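Local coordinates for protein NAD-dependent epimerase/dehydratase (Methylobacillus flagellatus KT, PDB 3GPI) that is of unknown function but has the fold of the NAD-dependent epimerase/dehydratase family and so probably binds a dinucleotide cofactor, at residues I166-T171 with D222-L227; N179-R184 with P217-D222; R184-D189 with L261-Y266. All blocks are in the same frame, centred on the assembly; numbering follows the deposited sequence.

How the contacts relate
All three contacts lie in the second half of the chain, around the end of the mixed sheet where strand 181-186 pairs with 218-219. Strand 181-186 joins contacts 2 and 3, which share R184 and whose centres are about 15 Å apart; helix 220-230 joins contacts 1 and 2, sharing D222, with centres about 11 Å apart. Contacts 1 and 3 are the most distant, about 18 Å between centres, yet W226 and L223 of the first pack on Y266 of the third. Along the chain, 179-184 and 217-222 both come between 166-171 and 222-227, meeting the latter at the shared D222, while contact 3 alternates with both. Helix 164-168, helix 220-230 and the loop leading into helix 266-277 are thereby tied to one edge of the sheet.

Contact 1 (I166-T171 with D222-L227); sequences IRQAQT and DLLRWL
A169 presents its methyl group to helix 220-230, where it meets two leucines one helical turn apart, L224 and L227. The closer approach is to L227: CB of A169 lies 3.4 Å from CB of L227, tighter than an ordinary carbon-carbon contact. A residue as small as alanine suits this place because its backbone can come right up to the helix, with the CA atoms of A169 and L224 only 4.8 Å apart. L224 reaches back the other way. With its CG beside the backbone N and anti to the carbonyl carbon (chi1 -70°), it sends CD2 over the backbone of A169, 3.7 Å from A169 N. The same methyl touches the extended chain of Q168, whose CG is 3.9 Å from L224 CD2. The amide oxygen of Q168 also touches this methyl, while NE2 turns to the carbonyl of Q174 in a weak hydrogen bond. At the other end, I166 and L227 meet at about a right angle, CG1 of I166 lying 4.2 Å from L227 CD2. No hydrogen bond passes directly between the two segments, so shape and apolar burial carry the contact; Q231, just past the end of helix 220-230, adds a polar tie by donating to the carbonyls of both I166 and L227. Y270 of helix 266-277 also packs on I166 and L227. A169 is itself the second residue of a type I turn from Q168 to T171. The whole is apolar packing of helix 164-168 and the turn that follows it on one face of helix 220-230.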
loop_
_atom_site.group_PDB
_atom_site.type_symbol
_atom_site.label_atom_id
_atom_site.label_comp_id
_atom_site.label_asym_id
_atom_site.label_seq_id
_atom_site.Cartn_x
_atom_site.Cartn_y
_atom_site.Cartn_z
ATOM N N ILE A 166 -12.275 -9.347 -9.380
ATOM C CA ILE A 166 -13.534 -10.112 -9.258
ATOM C C ILE A 166 -14.472 -9.767 -10.403
ATOM O O ILE A 166 -15.072 -10.688 -11.002
ATOM C CB ILE A 166 -14.223 -9.887 -7.891
ATOM C CG1 ILE A 166 -13.456 -10.637 -6.811
ATOM C CG2 ILE A 166 -15.714 -10.341 -7.883
ATOM C CD1 ILE A 166 -13.966 -10.387 -5.405
ATOM N N ARG A 167 -14.572 -8.483 -10.721
ATOM C CA ARG A 167 -15.447 -8.072 -11.826
ATOM C C ARG A 167 -14.854 -8.516 -13.155
ATOM O O ARG A 167 -15.595 -9.080 -13.978
ATOM C CB ARG A 167 -15.704 -6.557 -11.800
ATOM C CG ARG A 167 -16.528 -6.128 -10.572
ATOM C CD ARG A 167 -16.867 -4.642 -10.639
ATOM N NE ARG A 167 -15.684 -3.791 -10.842
ATOM C CZ ARG A 167 -14.988 -3.213 -9.867
ATOM N NH1 ARG A 167 -15.311 -3.369 -8.588
ATOM N NH2 ARG A 167 -13.953 -2.477 -10.173
ATOM N N GLN A 168 -13.554 -8.323 -13.371
ATOM C CA GLN A 168 -12.943 -8.695 -14.629
ATOM C C GLN A 168 -13.080 -10.215 -14.869
ATOM O O GLN A 168 -13.205 -10.670 -16.009
ATOM C CB GLN A 168 -11.475 -8.336 -14.667
ATOM C CG GLN A 168 -10.849 -8.584 -16.067
ATOM C CD GLN A 168 -9.465 -8.005 -16.302
ATOM O OE1 GLN A 168 -8.589 -7.995 -15.423
ATOM N NE2 GLN A 168 -9.246 -7.573 -17.535
ATOM N N ALA A 169 -13.025 -11.004 -13.813
ATOM C CA ALA A 169 -13.142 -12.455 -13.929
ATOM C C ALA A 169 -14.506 -12.877 -14.476
ATOM O O ALA A 169 -14.645 -13.982 -14.978
ATOM C CB ALA A 169 -12.911 -13.090 -12.559
ATOM N N GLN A 170 -15.482 -11.975 -14.397
ATOM C CA GLN A 170 -16.851 -12.269 -14.854
ATOM C C GLN A 170 -16.984 -12.113 -16.355
ATOM O O GLN A 170 -18.014 -12.510 -16.942
ATOM C CB GLN A 170 -17.841 -11.340 -14.135
ATOM C CG GLN A 170 -18.028 -11.654 -12.646
ATOM C CD GLN A 170 -18.930 -10.674 -11.962
ATOM O OE1 GLN A 170 -19.667 -9.952 -12.630
ATOM N NE2 GLN A 170 -18.885 -10.634 -10.637
ATOM N N THR A 171 -15.982 -11.524 -16.977
ATOM C CA THR A 171 -16.015 -11.247 -18.413
ATOM C C THR A 171 -14.753 -11.756 -19.169
ATOM O O THR A 171 -13.897 -10.966 -19.552
ATOM C CB THR A 171 -16.248 -9.744 -18.675
ATOM O OG1 THR A 171 -15.190 -8.998 -18.052
ATOM C CG2 THR A 171 -17.620 -9.308 -18.138
ATOM N N ASP A 222 -4.222 -17.145 -14.373
ATOM C CA ASP A 222 -4.547 -18.109 -13.340
ATOM C C ASP A 222 -5.466 -17.499 -12.288
ATOM O O ASP A 222 -6.376 -18.162 -11.792
ATOM C CB ASP A 222 -3.284 -18.636 -12.656
ATOM C CG ASP A 222 -2.474 -19.584 -13.533
ATOM O OD1 ASP A 222 -2.948 -19.992 -14.614
ATOM O OD2 ASP A 222 -1.355 -19.887 -13.097
ATOM N N LEU A 223 -5.250 -16.239 -11.944
ATOM C CA LEU A 223 -6.108 -15.576 -10.974
ATOM C C LEU A 223 -7.510 -15.393 -11.555
ATOM O O LEU A 223 -8.489 -15.690 -10.881
ATOM C CB LEU A 223 -5.496 -14.216 -10.604
ATOM C CG LEU A 223 -6.355 -13.398 -9.652
ATOM C CD1 LEU A 223 -6.631 -14.124 -8.311
ATOM C CD2 LEU A 223 -5.717 -12.061 -9.358
ATOM N N LEU A 224 -7.585 -14.944 -12.802
ATOM C CA LEU A 224 -8.885 -14.717 -13.449
ATOM C C LEU A 224 -9.662 -16.018 -13.577
ATOM O O LEU A 224 -10.842 -16.013 -13.284
ATOM C CB LEU A 224 -8.695 -14.026 -14.790
ATOM C CG LEU A 224 -8.249 -12.585 -14.728
ATOM C CD1 LEU A 224 -7.720 -12.171 -16.113
ATOM C CD2 LEU A 224 -9.393 -11.669 -14.236
ATOM N N ARG A 225 -8.997 -17.117 -13.943
ATOM C CA ARG A 225 -9.713 -18.391 -14.037
ATOM C C ARG A 225 -10.169 -18.877 -12.677
ATOM O O ARG A 225 -11.256 -19.413 -12.576
ATOM C CB ARG A 225 -8.845 -19.438 -14.714
ATOM C CG ARG A 225 -8.722 -19.231 -16.209
ATOM C CD ARG A 225 -7.833 -20.284 -16.771
ATOM N NE ARG A 225 -7.831 -20.236 -18.219
ATOM C CZ ARG A 225 -7.614 -21.314 -18.966
ATOM N NH1 ARG A 225 -7.443 -22.509 -18.394
ATOM N NH2 ARG A 225 -7.599 -21.177 -20.285
ATOM N N TRP A 226 -9.342 -18.697 -11.635
ATOM C CA TRP A 226 -9.721 -19.151 -10.283
ATOM C C TRP A 226 -10.961 -18.349 -9.850
ATOM O O TRP A 226 -11.947 -18.899 -9.293
ATOM C CB TRP A 226 -8.505 -18.891 -9.345
ATOM C CG TRP A 226 -8.700 -19.450 -7.929
ATOM C CD1 TRP A 226 -8.280 -20.673 -7.477
ATOM C CD2 TRP A 226 -9.318 -18.803 -6.822
ATOM N NE1 TRP A 226 -8.609 -20.826 -6.162
ATOM C CE2 TRP A 226 -9.244 -19.693 -5.728
ATOM C CE3 TRP A 226 -9.904 -17.550 -6.632
ATOM C CZ2 TRP A 226 -9.757 -19.373 -4.459
ATOM C CZ3 TRP A 226 -10.408 -17.219 -5.368
ATOM C CH2 TRP A 226 -10.345 -18.148 -4.299
ATOM N N LEU A 227 -10.929 -17.037 -10.083
ATOM C CA LEU A 227 -12.049 -16.184 -9.738
ATOM C C LEU A 227 -13.314 -16.489 -10.565
ATOM O O LEU A 227 -14.443 -16.415 -10.057
ATOM C CB LEU A 227 -11.654 -14.732 -9.899
ATOM C CG LEU A 227 -10.708 -14.200 -8.807
ATOM C CD1 LEU A 227 -10.197 -12.839 -9.156
ATOM C CD2 LEU A 227 -11.382 -14.222 -7.409
#

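Contact 2 (N179-R184 with P217-D222); sequences NAWTNR and PLPVHD. With EDO (1,2-ethanediol), chain C; EDO (1,2-ethanediol), chain B.
This is a short antiparallel beta pairing at the edge of the mixed sheet, where strand 181-186 meets strand 218-219 just before helix 220-230. T182 and L218 form the hydrogen-bonded pair, L218 N giving to T182 O at 3.0 Å in the carbonyl plane. L218 O takes two bonds from T182, from N and from OG1, which arrive from opposite faces of its plane. The hydroxyl can do this because OG1 sits between the backbone N and the carbonyl carbon (chi1 61°); CG2 is thereby turned to V220 CB, 3.6 Å away. W181 and P219, the non-hydrogen-bonded pair, lie side by side, P219 CG standing over one face of the indole, 4.3 Å from the centroid of the six-membered ring, a CH-pi contact suited to a compact, restricted proline ring whose C-H groups can face the indole. The indole NE1 is held by E118. R184 brings its guanidinium up to L218 CD2, while NE bonds an ethanediol O1 and NH2, less surely placed, can donate to T182 OG1.

Beyond the pairing, V220 N bonds to A180 O at 2.9 Å, and N179, its CG anti to the backbone N (chi1 -172°), places OD1 2.9 Å from H221 N, which approaches from above the carbonyl plane. N179 ND2 bonds to P241 O and, through a water, reaches D222. Were N179 reduced to alanine, H221 N would probably lose its acceptor, and P241 O and the water their donor. P219 is the N-cap of a strand-to-helix junction whose first-turn N-H groups are met, by A180 O and N179 OD1, from the loop leading into strand 181-186.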
loop_
_atom_site.group_PDB
_atom_site.type_symbol
_atom_site.label_atom_id
_atom_site.label_comp_id
_atom_site.label_asym_id
_atom_site.label_seq_id
_atom_site.Cartn_x
_atom_site.Cartn_y
_atom_site.Cartn_z
ATOM N N ASN A 179 -0.197 -12.701 -20.423
ATOM C CA ASN A 179 -0.377 -13.394 -19.142
ATOM C C ASN A 179 0.784 -13.117 -18.187
ATOM O O ASN A 179 1.631 -13.968 -17.966
ATOM C CB ASN A 179 -0.552 -14.897 -19.430
ATOM C CG ASN A 179 -0.925 -15.677 -18.215
ATOM O OD1 ASN A 179 -1.397 -15.090 -17.224
ATOM N ND2 ASN A 179 -0.753 -16.982 -18.253
ATOM N N ALA A 180 0.784 -11.905 -17.630
ATOM C CA ALA A 180 1.892 -11.414 -16.804
ATOM C C ALA A 180 1.736 -11.816 -15.344
ATOM O O ALA A 180 0.633 -12.029 -14.865
ATOM C CB ALA A 180 1.945 -9.918 -16.931
ATOM N N TRP A 181 2.852 -11.895 -14.633
ATOM C CA TRP A 181 2.820 -12.059 -13.183
ATOM C C TRP A 181 2.100 -10.920 -12.482
ATOM O O TRP A 181 2.182 -9.755 -12.883
ATOM C CB TRP A 181 4.250 -12.130 -12.649
ATOM C CG TRP A 181 4.907 -13.400 -13.036
ATOM C CD1 TRP A 181 5.774 -13.591 -14.094
ATOM C CD2 TRP A 181 4.717 -14.675 -12.436
ATOM N NE1 TRP A 181 6.157 -14.903 -14.147
ATOM C CE2 TRP A 181 5.531 -15.601 -13.143
ATOM C CE3 TRP A 181 3.977 -15.128 -11.323
ATOM C CZ2 TRP A 181 5.593 -16.961 -12.803
ATOM C CZ3 TRP A 181 4.051 -16.487 -10.976
ATOM C CH2 TRP A 181 4.856 -17.379 -11.712
ATOM N N THR A 182 1.352 -11.276 -11.435
ATOM C CA THR A 182 0.663 -10.280 -10.617
ATOM C C THR A 182 1.005 -10.510 -9.149
ATOM O O THR A 182 1.072 -11.677 -8.684
ATOM C CB THR A 182 -0.885 -10.317 -10.837
ATOM O OG1 THR A 182 -1.420 -11.606 -10.465
ATOM C CG2 THR A 182 -1.244 -10.010 -12.292
ATOM N N ASN A 183 1.176 -9.394 -8.444
ATOM C CA ASN A 183 1.580 -9.366 -7.033
ATOM C C ASN A 183 0.555 -8.537 -6.318
ATOM O O ASN A 183 0.096 -7.508 -6.822
ATOM C CB ASN A 183 2.941 -8.724 -6.881
ATOM C CG ASN A 183 4.030 -9.478 -7.620
ATOM O OD1 ASN A 183 4.578 -10.453 -7.124
ATOM N ND2 ASN A 183 4.327 -9.030 -8.832
ATOM N N ARG A 184 0.196 -8.979 -5.125
ATOM C CA ARG A 184 -0.894 -8.285 -4.383
ATOM C C ARG A 184 -0.694 -8.243 -2.875
ATOM O O ARG A 184 0.059 -9.037 -2.311
ATOM C CB ARG A 184 -2.261 -8.966 -4.633
ATOM C CG ARG A 184 -2.350 -10.369 -4.004
ATOM C CD ARG A 184 -3.501 -11.285 -4.497
ATOM N NE ARG A 184 -3.515 -11.155 -5.944
ATOM C CZ ARG A 184 -2.542 -11.573 -6.730
ATOM N NH1 ARG A 184 -1.599 -12.396 -6.293
ATOM N NH2 ARG A 184 -2.556 -11.196 -7.982
ATOM N N PRO A 217 2.651 -14.656 -5.789
ATOM C CA PRO A 217 2.411 -14.043 -7.094
ATOM C C PRO A 217 1.854 -15.120 -8.031
ATOM O O PRO A 217 2.165 -16.297 -7.914
ATOM C CB PRO A 217 3.805 -13.600 -7.554
ATOM C CG PRO A 217 4.784 -14.053 -6.531
ATOM C CD PRO A 217 4.081 -14.801 -5.462
ATOM N N LEU A 218 1.056 -14.701 -8.997
ATOM C CA LEU A 218 0.601 -15.670 -9.996
ATOM C C LEU A 218 0.325 -14.963 -11.296
ATOM O O LEU A 218 0.090 -13.754 -11.330
ATOM C CB LEU A 218 -0.624 -16.529 -9.550
ATOM C CG LEU A 218 -1.993 -15.835 -9.515
ATOM C CD1 LEU A 218 -3.097 -16.869 -9.086
ATOM C CD2 LEU A 218 -2.002 -14.684 -8.526
ATOM N N PRO A 219 0.350 -15.724 -12.388
ATOM C CA PRO A 219 0.012 -15.128 -13.668
ATOM C C PRO A 219 -1.449 -14.680 -13.663
ATOM O O PRO A 219 -2.305 -15.370 -13.076
ATOM C CB PRO A 219 0.187 -16.305 -14.649
ATOM C CG PRO A 219 1.163 -17.222 -13.986
ATOM C CD PRO A 219 0.745 -17.130 -12.519
ATOM N N VAL A 220 -1.729 -13.567 -14.324
ATOM C CA VAL A 220 -3.056 -12.946 -14.244
ATOM C C VAL A 220 -4.159 -13.920 -14.723
ATOM O O VAL A 220 -5.247 -13.945 -14.183
ATOM C CB VAL A 220 -3.103 -11.569 -14.969
ATOM C CG1 VAL A 220 -2.960 -11.712 -16.506
ATOM C CG2 VAL A 220 -4.329 -10.778 -14.592
ATOM N N HIS A 221 -3.864 -14.734 -15.729
ATOM C CA HIS A 221 -4.875 -15.676 -16.190
ATOM C C HIS A 221 -5.196 -16.751 -15.187
ATOM O O HIS A 221 -6.318 -17.216 -15.141
ATOM C CB HIS A 221 -4.486 -16.302 -17.560
ATOM C CG HIS A 221 -4.791 -15.406 -18.720
ATOM N ND1 HIS A 221 -5.859 -15.641 -19.560
ATOM C CD2 HIS A 221 -4.195 -14.264 -19.159
ATOM C CE1 HIS A 221 -5.901 -14.681 -20.470
ATOM N NE2 HIS A 221 -4.908 -13.838 -20.254
ATOM N N ASP A 222 -4.222 -17.145 -14.373
ATOM C CA ASP A 222 -4.547 -18.109 -13.340
ATOM C C ASP A 222 -5.466 -17.499 -12.288
ATOM O O ASP A 222 -6.376 -18.162 -11.792
ATOM C CB ASP A 222 -3.284 -18.636 -12.656
ATOM C CG ASP A 222 -2.474 -19.584 -13.533
ATOM O OD1 ASP A 222 -2.948 -19.992 -14.614
ATOM O OD2 ASP A 222 -1.355 -19.887 -13.097
HETATM C C1 EDO C . 1.713 -7.045 -10.182
HETATM O O1 EDO C . 0.325 -6.998 -10.001
HETATM C C2 EDO C . 2.406 -6.185 -9.182
HETATM O O2 EDO C . 3.757 -5.963 -9.466
HETATM C C1 EDO B . -4.843 -8.066 -7.744
HETATM O O1 EDO B . -5.269 -9.100 -6.923
HETATM C C2 EDO B . -3.644 -8.684 -8.379
HETATM O O2 EDO B . -3.980 -8.807 -9.733
HETATM O O HOH W 1 -0.966 -19.372 -16.551
#

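Contact 3 (R184-D189 with L261-Y266). With EDO (1,2-ethanediol), chain B.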
loop_
_atom_site.group_PDB
_atom_site.type_symbol
_atom_site.label_atom_id
_atom_site.label_comp_id
_atom_site.label_asym_id
_atom_site.label_seq_id
_atom_site.Cartn_x
_atom_site.Cartn_y
_atom_site.Cartn_z
ATOM N N ARG A 184 0.196 -8.979 -5.125
ATOM C CA ARG A 184 -0.894 -8.285 -4.383
ATOM C C ARG A 184 -0.694 -8.243 -2.875
ATOM O O ARG A 184 0.059 -9.037 -2.311
ATOM C CB ARG A 184 -2.261 -8.966 -4.633
ATOM C CG ARG A 184 -2.350 -10.369 -4.004
ATOM C CD ARG A 184 -3.501 -11.285 -4.497
ATOM N NE ARG A 184 -3.515 -11.155 -5.944
ATOM C CZ ARG A 184 -2.542 -11.573 -6.730
ATOM N NH1 ARG A 184 -1.599 -12.396 -6.293
ATOM N NH2 ARG A 184 -2.556 -11.196 -7.982
ATOM N N ILE A 185 -1.381 -7.301 -2.240
ATOM C CA ILE A 185 -1.447 -7.229 -0.794
ATOM C C ILE A 185 -2.870 -6.827 -0.462
ATOM O O ILE A 185 -3.417 -5.901 -1.026
ATOM C CB ILE A 185 -0.369 -6.228 -0.237
ATOM C CG1 ILE A 185 -0.328 -6.238 1.305
ATOM C CG2 ILE A 185 -0.579 -4.821 -0.775
ATOM C CD1 ILE A 185 0.334 -7.522 1.925
ATOM N N HIS A 186 -3.470 -7.517 0.504
ATOM C CA HIS A 186 -4.798 -7.133 0.929
ATOM C C HIS A 186 -4.701 -5.849 1.756
ATOM O O HIS A 186 -3.780 -5.692 2.573
ATOM C CB HIS A 186 -5.364 -8.245 1.813
ATOM C CG HIS A 186 -6.836 -8.114 2.098
ATOM N ND1 HIS A 186 -7.358 -7.145 2.947
ATOM C CD2 HIS A 186 -7.888 -8.847 1.659
ATOM C CE1 HIS A 186 -8.673 -7.296 3.008
ATOM N NE2 HIS A 186 -9.019 -8.326 2.248
ATOM N N ARG A 187 -5.632 -4.928 1.542
ATOM C CA ARG A 187 -5.697 -3.687 2.325
ATOM C C ARG A 187 -5.477 -3.919 3.817
ATOM O O ARG A 187 -4.747 -3.167 4.472
ATOM C CB ARG A 187 -7.050 -3.012 2.117
ATOM C CG ARG A 187 -7.261 -1.711 2.906
ATOM C CD ARG A 187 -8.777 -1.462 3.092
ATOM N NE ARG A 187 -9.388 -2.384 4.043
ATOM C CZ ARG A 187 -10.674 -2.409 4.353
ATOM N NH1 ARG A 187 -11.515 -1.569 3.768
ATOM N NH2 ARG A 187 -11.123 -3.315 5.205
ATOM N N ASP A 188 -6.106 -4.940 4.390
ATOM C CA ASP A 188 -6.009 -5.117 5.832
ATOM C C ASP A 188 -4.635 -5.601 6.259
ATOM O O ASP A 188 -4.185 -5.294 7.357
ATOM C CB ASP A 188 -7.031 -6.110 6.334
ATOM C CG ASP A 188 -8.465 -5.615 6.223
ATOM O OD1 ASP A 188 -8.738 -4.465 5.853
ATOM O OD2 ASP A 188 -9.356 -6.417 6.596
ATOM N N ASP A 189 -3.956 -6.391 5.422
ATOM C CA ASP A 189 -2.567 -6.719 5.732
ATOM C C ASP A 189 -1.634 -5.537 5.585
ATOM O O ASP A 189 -0.683 -5.390 6.354
ATOM C CB ASP A 189 -2.073 -7.878 4.836
ATOM C CG ASP A 189 -2.439 -9.228 5.401
ATOM O OD1 ASP A 189 -2.179 -9.423 6.611
ATOM O OD2 ASP A 189 -2.921 -10.106 4.642
ATOM N N LEU A 261 0.680 -12.702 8.095
ATOM C CA LEU A 261 -0.364 -12.299 7.170
ATOM C C LEU A 261 -1.748 -12.817 7.541
ATOM O O LEU A 261 -1.930 -14.011 7.848
ATOM C CB LEU A 261 -0.002 -12.771 5.763
ATOM C CG LEU A 261 1.169 -12.050 5.094
ATOM C CD1 LEU A 261 1.830 -12.926 4.026
ATOM C CD2 LEU A 261 0.796 -10.661 4.522
ATOM N N ILE A 262 -2.714 -11.919 7.490
ATOM C CA ILE A 262 -4.126 -12.288 7.659
ATOM C C ILE A 262 -4.575 -13.100 6.440
ATOM O O ILE A 262 -5.292 -14.088 6.575
ATOM C CB ILE A 262 -5.010 -11.040 7.777
ATOM C CG1 ILE A 262 -4.586 -10.191 8.987
ATOM C CG2 ILE A 262 -6.513 -11.404 7.899
ATOM C CD1 ILE A 262 -5.176 -8.797 8.949
ATOM N N TYR A 263 -4.160 -12.662 5.247
ATOM C CA TYR A 263 -4.529 -13.286 3.987
ATOM C C TYR A 263 -3.254 -13.631 3.278
ATOM O O TYR A 263 -2.755 -12.843 2.464
ATOM C CB TYR A 263 -5.367 -12.328 3.136
ATOM C CG TYR A 263 -6.592 -11.849 3.835
ATOM C CD1 TYR A 263 -7.706 -12.692 3.964
ATOM C CD2 TYR A 263 -6.654 -10.575 4.367
ATOM C CE1 TYR A 263 -8.860 -12.251 4.603
ATOM C CE2 TYR A 263 -7.797 -10.132 5.035
ATOM C CZ TYR A 263 -8.891 -10.971 5.132
ATOM O OH TYR A 263 -10.006 -10.482 5.788
ATOM N N PRO A 264 -2.690 -14.807 3.577
ATOM C CA PRO A 264 -1.349 -15.154 3.064
ATOM C C PRO A 264 -1.294 -15.193 1.538
ATOM O O PRO A 264 -0.231 -15.021 0.977
ATOM C CB PRO A 264 -1.046 -16.513 3.713
ATOM C CG PRO A 264 -2.005 -16.661 4.837
ATOM C CD PRO A 264 -3.203 -15.805 4.544
ATOM N N ASP A 265 -2.425 -15.441 0.878
ATOM C CA ASP A 265 -2.430 -15.576 -0.574
ATOM C C ASP A 265 -3.829 -15.241 -1.085
ATOM O O ASP A 265 -4.770 -15.027 -0.296
ATOM C CB ASP A 265 -2.000 -16.989 -0.965
ATOM C CG ASP A 265 -2.795 -18.027 -0.235
ATOM O OD1 ASP A 265 -4.017 -18.017 -0.385
ATOM O OD2 ASP A 265 -2.207 -18.779 0.573
ATOM N N TYR A 266 -3.980 -15.214 -2.408
ATOM C CA TYR A 266 -5.214 -14.805 -3.059
ATOM C C TYR A 266 -6.398 -15.729 -2.716
ATOM O O TYR A 266 -7.541 -15.288 -2.736
ATOM C CB TYR A 266 -4.979 -14.760 -4.589
ATOM C CG TYR A 266 -4.837 -16.153 -5.191
ATOM C CD1 TYR A 266 -5.925 -16.755 -5.813
ATOM C CD2 TYR A 266 -3.613 -16.839 -5.157
ATOM C CE1 TYR A 266 -5.826 -18.018 -6.383
ATOM C CE2 TYR A 266 -3.497 -18.128 -5.711
ATOM C CZ TYR A 266 -4.605 -18.683 -6.347
ATOM O OH TYR A 266 -4.493 -19.936 -6.917
HETATM C C1 EDO B . -4.843 -8.066 -7.744
HETATM O O1 EDO B . -5.269 -9.100 -6.923
HETATM C C2 EDO B . -3.644 -8.684 -8.379
HETATM O O2 EDO B . -3.980 -8.807 -9.733
HETATM O O HOH W 2 -1.721 -14.195 -3.956
HETATM O O HOH W 3 -11.832 -9.134 3.482
HETATM O O HOH W 4 -9.132 -8.767 7.749
#
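The rings of H186 and Y263 stack face to face, their planes 22° apart and their centroids separated by 4.1 Å. Over the imidazole lies Y263 CE2, close to its centre, while H186 CD2 sits toward the rim of the phenol ring. The opposite face of that ring is met by CG2 of its neighbour I262, and D188 CB and D189 OD2 lie at its edge, near its plane. At the imidazole edge, D188 N gives its hydrogen to H186 ND1 at 2.9 Å, in the ring plane. A histidine fits here because one ring serves both as a stacking surface and, through ND1, as the N-cap acceptor of helix 187-201; this bond also fixes the ring's rotation, and Y158 packs against the imidazole edge-to-face. Two waters extend the stack's polar rim: one bridges H186 NE2 and Y263 OH, the other Y263 OH and D188 OD2.

D189, from the first turn of the same helix, spans two successive backbone amides of the loop. OD1 receives I262 N at 2.7 Å and OD2 receives Y263 N at 2.9 Å, each through its syn lone pair. Aspartate suits this place, its two oxygens spaced for adjacent N-H groups; Y259 adds a hydroxyl bond to OD1. L261 meets D189 at about a right angle, CD2 3.6 Å from D189 CG. Farther along, Y266 CB touches R184 CD at 3.8 Å, and one water joins R184 NH1 to Y266 N, weakly at the latter. Together these contacts fasten the loop before helix 266-277 to a strand-to-helix junction whose N-cap is a histidine, at the C-terminal end of strand 181-186.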